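Local structure of uncharacterized protein HtdX (Mycobacterium tuberculosis, 4OOB) at residues Gly237-Thr242 / Leu253-Gly259; Val30-Arg34 / Ala198-Ala202. The protein catalyses the reversible hydration of trans-2-enoyl-CoA to (3R)-3-hydroxyacyl-CoA over a broad range of chain lengths, preferring C8 to C12 substrates. One frame throughout, in Å; residues are numbered along the deposited sequence.

Contact 1: Gly237-Thr242 / Leu253-Gly259; sequences GGWDLT and LTATVRG
Asp240 and Arg258 form a salt bridge on one face of the C-terminal beta hairpin, two antiparallel strands of the hotdog fold; the axes of the two short segments approach to 4.6 Å. Arg258 grips the carboxylate end-on: NH2 reaches the syn lone pair of Asp240 OD1 at 2.8 Å, while NH1 comes to the same oxygen nearly along its C-O bond, so two N-H groups converge on one acceptor. The oxygen lies almost in the guanidinium plane, and the carboxylate is turned 30° from that plane. A bent chain makes this possible. Although CB of Arg258 leads away from the partner strand, the turn at chi2 (-73°) folds the side chain back, with CD resting 3.6 Å from Gly237 O. On the same face, Thr256 CG2 packs against Asp240 OD1, and the methyls of Thr242 and Thr254 lie side by side.

The other face is apolar and buried. Trp239 CE3 touches Val257 CG1 at 3.9 Å, Leu241 CD2 meets Val257 CG2, and the CB atoms of Leu241 and Ala255 lie next to each other. Trp239 also packs edge-to-face (T-shaped) on Phe208 and touches the loop residues Ile204 and Arg207.

Behind both faces stands the backbone register. Trp239 with Val257 and Leu241 with Ala255 are hydrogen-bonded pairs, each closed by two N-H to O bonds of 2.8 Å, whereas Asp240 with Thr256 is a non-hydrogen-bonded pair. Gly238 CA makes a CA-H...O contact to Val257 O at 3.4 Å, from a backbone with positive phi, which glycine readily accepts. That carbonyl takes two donors: Trp239 N, with an N-H...O angle of 169°, and Arg258 NH1, which sits above the carbonyl plane, 3.1 Å from Val257 O.

Contact 2: Val30-Arg34 / Ala198-Ala202; sequences VTGLR and AAVLA
Leu33 reaches Ala198 and the type I turn Ala199-Ala202 that continues helix 193-199, an example of one branched side chain joining two helical segments without a hydrogen bond between them. Beyond CB, CG is set off the usual staggered positions (chi1 -105°), which brings it within 4.2 Å of Ala198 O and carries both methyls to that carbonyl. Leu33 CD1 lies 3.3 Å from Ala198 O and 3.6 Å from Ala202 N, and touches the CB atoms of Leu201 and Ala202. Leu33 CD2 also lies near Ala198 O, at 3.7 Å, and touches Ala198 CB at 4.0 Å. Ala198 O is bonded by Leu201 N, so the methyls pack on a carbonyl that already has a donor.

Thr31 places CG2 3.8 Å from Ala198 CB, while its OG1 turns back to Tyr27 O within its own helix. Thr31 O receives a CA-H...O contact from Ala199. Gly32, with positive phi, is the C-prime residue of the Schellman motif that ends helix 21-31, with Leu33 N bonded to Ala28 O and Gly32 N to Ala29 O. Around this junction, helix 158-167 packs on Thr31 through Tyr164, strand 152-156 meets Ala199 through Leu154, and Tyr214 of strand 212-218 lies against Leu201.

From the N terminus, the end of helix 21-31 and the residues after it supply the first half of contact 2, which closes over 163 residues at Ala198-Ala202. That long loop takes in strands 69-77 to 152-156 and several helices, so contact 2 joins the start of the chain to the later MaoC-like region. Contact 1 opens only afterwards and closes over ten residues, as the last hairpin of the chain. The two are therefore in series, neither nested nor crossed. They nevertheless touch in space: Leu241 CD2 of the hairpin packs on Val200 CG2 at 4.0 Å and also reaches Leu201, linking the sheet to the turn after helix 193-199.

Contact 1: Gly237-Thr242 / Leu253-Gly259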
loop_
_atom_site.group_PDB
_atom_site.type_symbol
_atom_site.label_atom_id
_atom_site.label_comp_id
_atom_site.label_asym_id
_atom_site.label_seq_id
_atom_site.Cartn_x
_atom_site.Cartn_y
_atom_site.Cartn_z
ATOM N N GLY A 237 2.720 4.170 22.835
ATOM C CA GLY A 237 1.736 3.571 21.910
ATOM C C GLY A 237 2.270 2.858 20.671
ATOM O O GLY A 237 1.656 1.871 20.210
ATOM N N GLY A 238 3.408 3.336 20.146
ATOM C CA GLY A 238 4.016 2.766 18.937
ATOM C C GLY A 238 4.784 3.796 18.113
ATOM O O GLY A 238 5.726 4.413 18.610
ATOM N N TRP A 239 4.389 4.006 16.862
ATOM C CA TRP A 239 5.208 4.801 15.971
ATOM C C TRP A 239 4.385 5.725 15.117
ATOM O O TRP A 239 3.326 5.344 14.618
ATOM C CB TRP A 239 6.013 3.889 15.061
ATOM C CG TRP A 239 7.090 3.100 15.724
ATOM C CD1 TRP A 239 8.412 3.429 15.793
ATOM C CD2 TRP A 239 6.965 1.815 16.358
ATOM N NE1 TRP A 239 9.110 2.443 16.453
ATOM C CE2 TRP A 239 8.249 1.437 16.796
ATOM C CE3 TRP A 239 5.893 0.965 16.618
ATOM C CZ2 TRP A 239 8.487 0.244 17.476
ATOM C CZ3 TRP A 239 6.125 -0.214 17.299
ATOM C CH2 TRP A 239 7.413 -0.569 17.710
ATOM N N ASP A 240 4.883 6.940 14.944
ATOM C CA ASP A 240 4.324 7.919 13.997
ATOM C C ASP A 240 5.378 8.099 12.911
ATOM O O ASP A 240 6.567 8.340 13.219
ATOM C CB ASP A 240 4.066 9.275 14.651
ATOM C CG ASP A 240 2.880 9.254 15.624
ATOM O OD1 ASP A 240 2.132 8.245 15.708
ATOM O OD2 ASP A 240 2.703 10.286 16.290
ATOM N N LEU A 241 4.946 7.945 11.665
ATOM C CA LEU A 241 5.839 7.995 10.487
ATOM C C LEU A 241 5.395 9.095 9.530
ATOM O O LEU A 241 4.199 9.286 9.295
ATOM C CB LEU A 241 5.807 6.665 9.729
ATOM C CG LEU A 241 6.550 5.386 10.124
ATOM C CD1 LEU A 241 6.887 5.270 11.572
ATOM C CD2 LEU A 241 5.763 4.137 9.748
ATOM N N THR A 242 6.375 9.832 9.005
ATOM C CA THR A 242 6.160 10.741 7.900
ATOM C C THR A 242 7.299 10.649 6.917
ATOM O O THR A 242 8.477 10.778 7.299
ATOM C CB THR A 242 6.074 12.212 8.325
ATOM O OG1 THR A 242 5.060 12.355 9.286
ATOM C CG2 THR A 242 5.658 13.020 7.183
ATOM N N LEU A 253 3.561 10.466 2.565
ATOM C CA LEU A 253 2.642 9.745 3.440
ATOM C C LEU A 253 2.839 10.124 4.918
ATOM O O LEU A 253 3.899 10.618 5.292
ATOM C CB LEU A 253 2.822 8.241 3.272
ATOM C CG LEU A 253 4.060 7.580 3.871
ATOM C CD1 LEU A 253 4.035 7.373 5.361
ATOM C CD2 LEU A 253 4.152 6.209 3.206
ATOM N N THR A 254 1.808 9.898 5.724
ATOM C CA THR A 254 1.912 10.017 7.158
ATOM C C THR A 254 1.230 8.771 7.668
ATOM O O THR A 254 0.278 8.288 7.057
ATOM C CB THR A 254 1.227 11.281 7.719
ATOM O OG1 THR A 254 -0.180 11.150 7.503
ATOM C CG2 THR A 254 1.681 12.503 6.983
ATOM N N ALA A 255 1.691 8.251 8.781
ATOM C CA ALA A 255 1.228 6.965 9.214
ATOM C C ALA A 255 1.423 6.679 10.671
ATOM O O ALA A 255 2.233 7.260 11.323
ATOM C CB ALA A 255 1.938 5.872 8.396
ATOM N N THR A 256 0.698 5.687 11.162
ATOM C CA THR A 256 0.849 5.286 12.527
ATOM C C THR A 256 0.840 3.806 12.587
ATOM O O THR A 256 0.104 3.158 11.834
ATOM C CB THR A 256 -0.300 5.773 13.427
ATOM O OG1 THR A 256 -1.543 5.329 12.898
ATOM C CG2 THR A 256 -0.298 7.294 13.526
ATOM N N VAL A 257 1.693 3.306 13.492
ATOM C CA VAL A 257 1.713 1.949 13.968
ATOM C C VAL A 257 1.341 1.968 15.475
ATOM O O VAL A 257 1.927 2.710 16.247
ATOM C CB VAL A 257 3.124 1.380 13.773
ATOM C CG1 VAL A 257 3.171 -0.110 14.102
ATOM C CG2 VAL A 257 3.602 1.643 12.344
ATOM N N ARG A 258 0.365 1.141 15.869
ATOM C CA ARG A 258 -0.050 1.026 17.259
ATOM C C ARG A 258 -0.267 -0.438 17.573
ATOM O O ARG A 258 -0.861 -1.183 16.772
ATOM C CB ARG A 258 -1.334 1.768 17.482
ATOM C CG ARG A 258 -1.243 3.266 17.227
ATOM C CD ARG A 258 -0.472 4.027 18.319
ATOM N NE ARG A 258 -0.570 5.475 18.142
ATOM C CZ ARG A 258 0.238 6.223 17.396
ATOM N NH1 ARG A 258 1.266 5.705 16.711
ATOM N NH2 ARG A 258 0.006 7.528 17.317
ATOM N N GLY A 259 0.261 -0.876 18.706
ATOM C CA GLY A 259 -0.046 -2.188 19.254
ATOM C C GLY A 259 -1.521 -2.232 19.523
ATOM O O GLY A 259 -2.075 -1.270 19.979
#

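Contact 2: Val30-Arg34 / Ala198-Ala202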
loop_
_atom_site.group_PDB
_atom_site.type_symbol
_atom_site.label_atom_id
_atom_site.label_comp_id
_atom_site.label_asym_id
_atom_site.label_seq_id
_atom_site.Cartn_x
_atom_site.Cartn_y
_atom_site.Cartn_z
ATOM N N VAL A 30 12.891 -6.731 -2.232
ATOM C CA VAL A 30 12.626 -5.474 -2.955
ATOM C C VAL A 30 12.182 -4.326 -2.017
ATOM O O VAL A 30 12.542 -3.171 -2.262
ATOM C CB VAL A 30 11.635 -5.663 -4.125
ATOM C CG1 VAL A 30 10.242 -5.918 -3.609
ATOM C CG2 VAL A 30 11.592 -4.423 -4.994
ATOM N N THR A 31 11.378 -4.637 -0.986
ATOM C CA THR A 31 10.928 -3.611 -0.035
ATOM C C THR A 31 11.954 -3.268 1.040
ATOM O O THR A 31 11.788 -2.268 1.748
ATOM C CB THR A 31 9.597 -3.972 0.623
ATOM O OG1 THR A 31 9.722 -5.199 1.364
ATOM C CG2 THR A 31 8.513 -4.113 -0.450
ATOM N N GLY A 32 13.034 -4.050 1.112
ATOM C CA GLY A 32 14.055 -3.905 2.136
ATOM C C GLY A 32 13.584 -4.378 3.512
ATOM O O GLY A 32 13.982 -3.834 4.531
ATOM N N LEU A 33 12.689 -5.346 3.553
ATOM C CA LEU A 33 12.106 -5.806 4.785
ATOM C C LEU A 33 12.701 -7.189 5.055
ATOM O O LEU A 33 13.438 -7.725 4.218
ATOM C CB LEU A 33 10.606 -5.862 4.600
ATOM C CG LEU A 33 9.711 -4.809 5.226
ATOM C CD1 LEU A 33 10.305 -3.412 5.367
ATOM C CD2 LEU A 33 8.408 -4.745 4.479
ATOM N N ARG A 34 12.428 -7.747 6.223
ATOM C CA ARG A 34 13.126 -8.930 6.683
ATOM C C ARG A 34 12.343 -10.155 6.213
ATOM O O ARG A 34 11.148 -10.188 6.354
ATOM C CB ARG A 34 13.229 -8.909 8.203
ATOM C CG ARG A 34 14.385 -9.734 8.753
ATOM C CD ARG A 34 14.233 -10.034 10.236
ATOM N NE ARG A 34 13.397 -11.213 10.403
ATOM C CZ ARG A 34 13.830 -12.462 10.585
ATOM N NH1 ARG A 34 15.135 -12.747 10.672
ATOM N NH2 ARG A 34 12.940 -13.449 10.703
ATOM N N ALA A 198 5.449 -0.211 2.630
ATOM C CA ALA A 198 6.219 -1.310 3.108
ATOM C C ALA A 198 7.618 -0.801 3.450
ATOM O O ALA A 198 8.080 -1.050 4.556
ATOM C CB ALA A 198 6.294 -2.412 2.088
ATOM N N ALA A 199 8.262 -0.071 2.524
ATOM C CA ALA A 199 9.684 0.355 2.694
ATOM C C ALA A 199 9.961 1.128 4.011
ATOM O O ALA A 199 10.999 0.960 4.629
ATOM C CB ALA A 199 10.106 1.173 1.504
ATOM N N VAL A 200 8.995 1.930 4.470
ATOM C CA VAL A 200 9.160 2.722 5.731
ATOM C C VAL A 200 9.230 1.885 7.027
ATOM O O VAL A 200 9.619 2.392 8.083
ATOM C CB VAL A 200 8.074 3.807 5.885
ATOM C CG1 VAL A 200 8.179 4.810 4.752
ATOM C CG2 VAL A 200 6.693 3.207 6.012
ATOM N N LEU A 201 8.894 0.586 6.934
ATOM C CA LEU A 201 8.833 -0.276 8.103
ATOM C C LEU A 201 10.189 -0.902 8.413
ATOM O O LEU A 201 10.331 -1.557 9.396
ATOM C CB LEU A 201 7.750 -1.360 7.910
ATOM C CG LEU A 201 6.316 -0.881 7.619
ATOM C CD1 LEU A 201 5.325 -2.031 7.529
ATOM C CD2 LEU A 201 5.865 0.117 8.704
ATOM N N ALA A 202 11.201 -0.670 7.597
ATOM C CA ALA A 202 12.472 -1.391 7.711
ATOM C C ALA A 202 13.118 -1.155 9.049
ATOM O O ALA A 202 13.132 -0.018 9.549
ATOM C CB ALA A 202 13.422 -0.965 6.608
#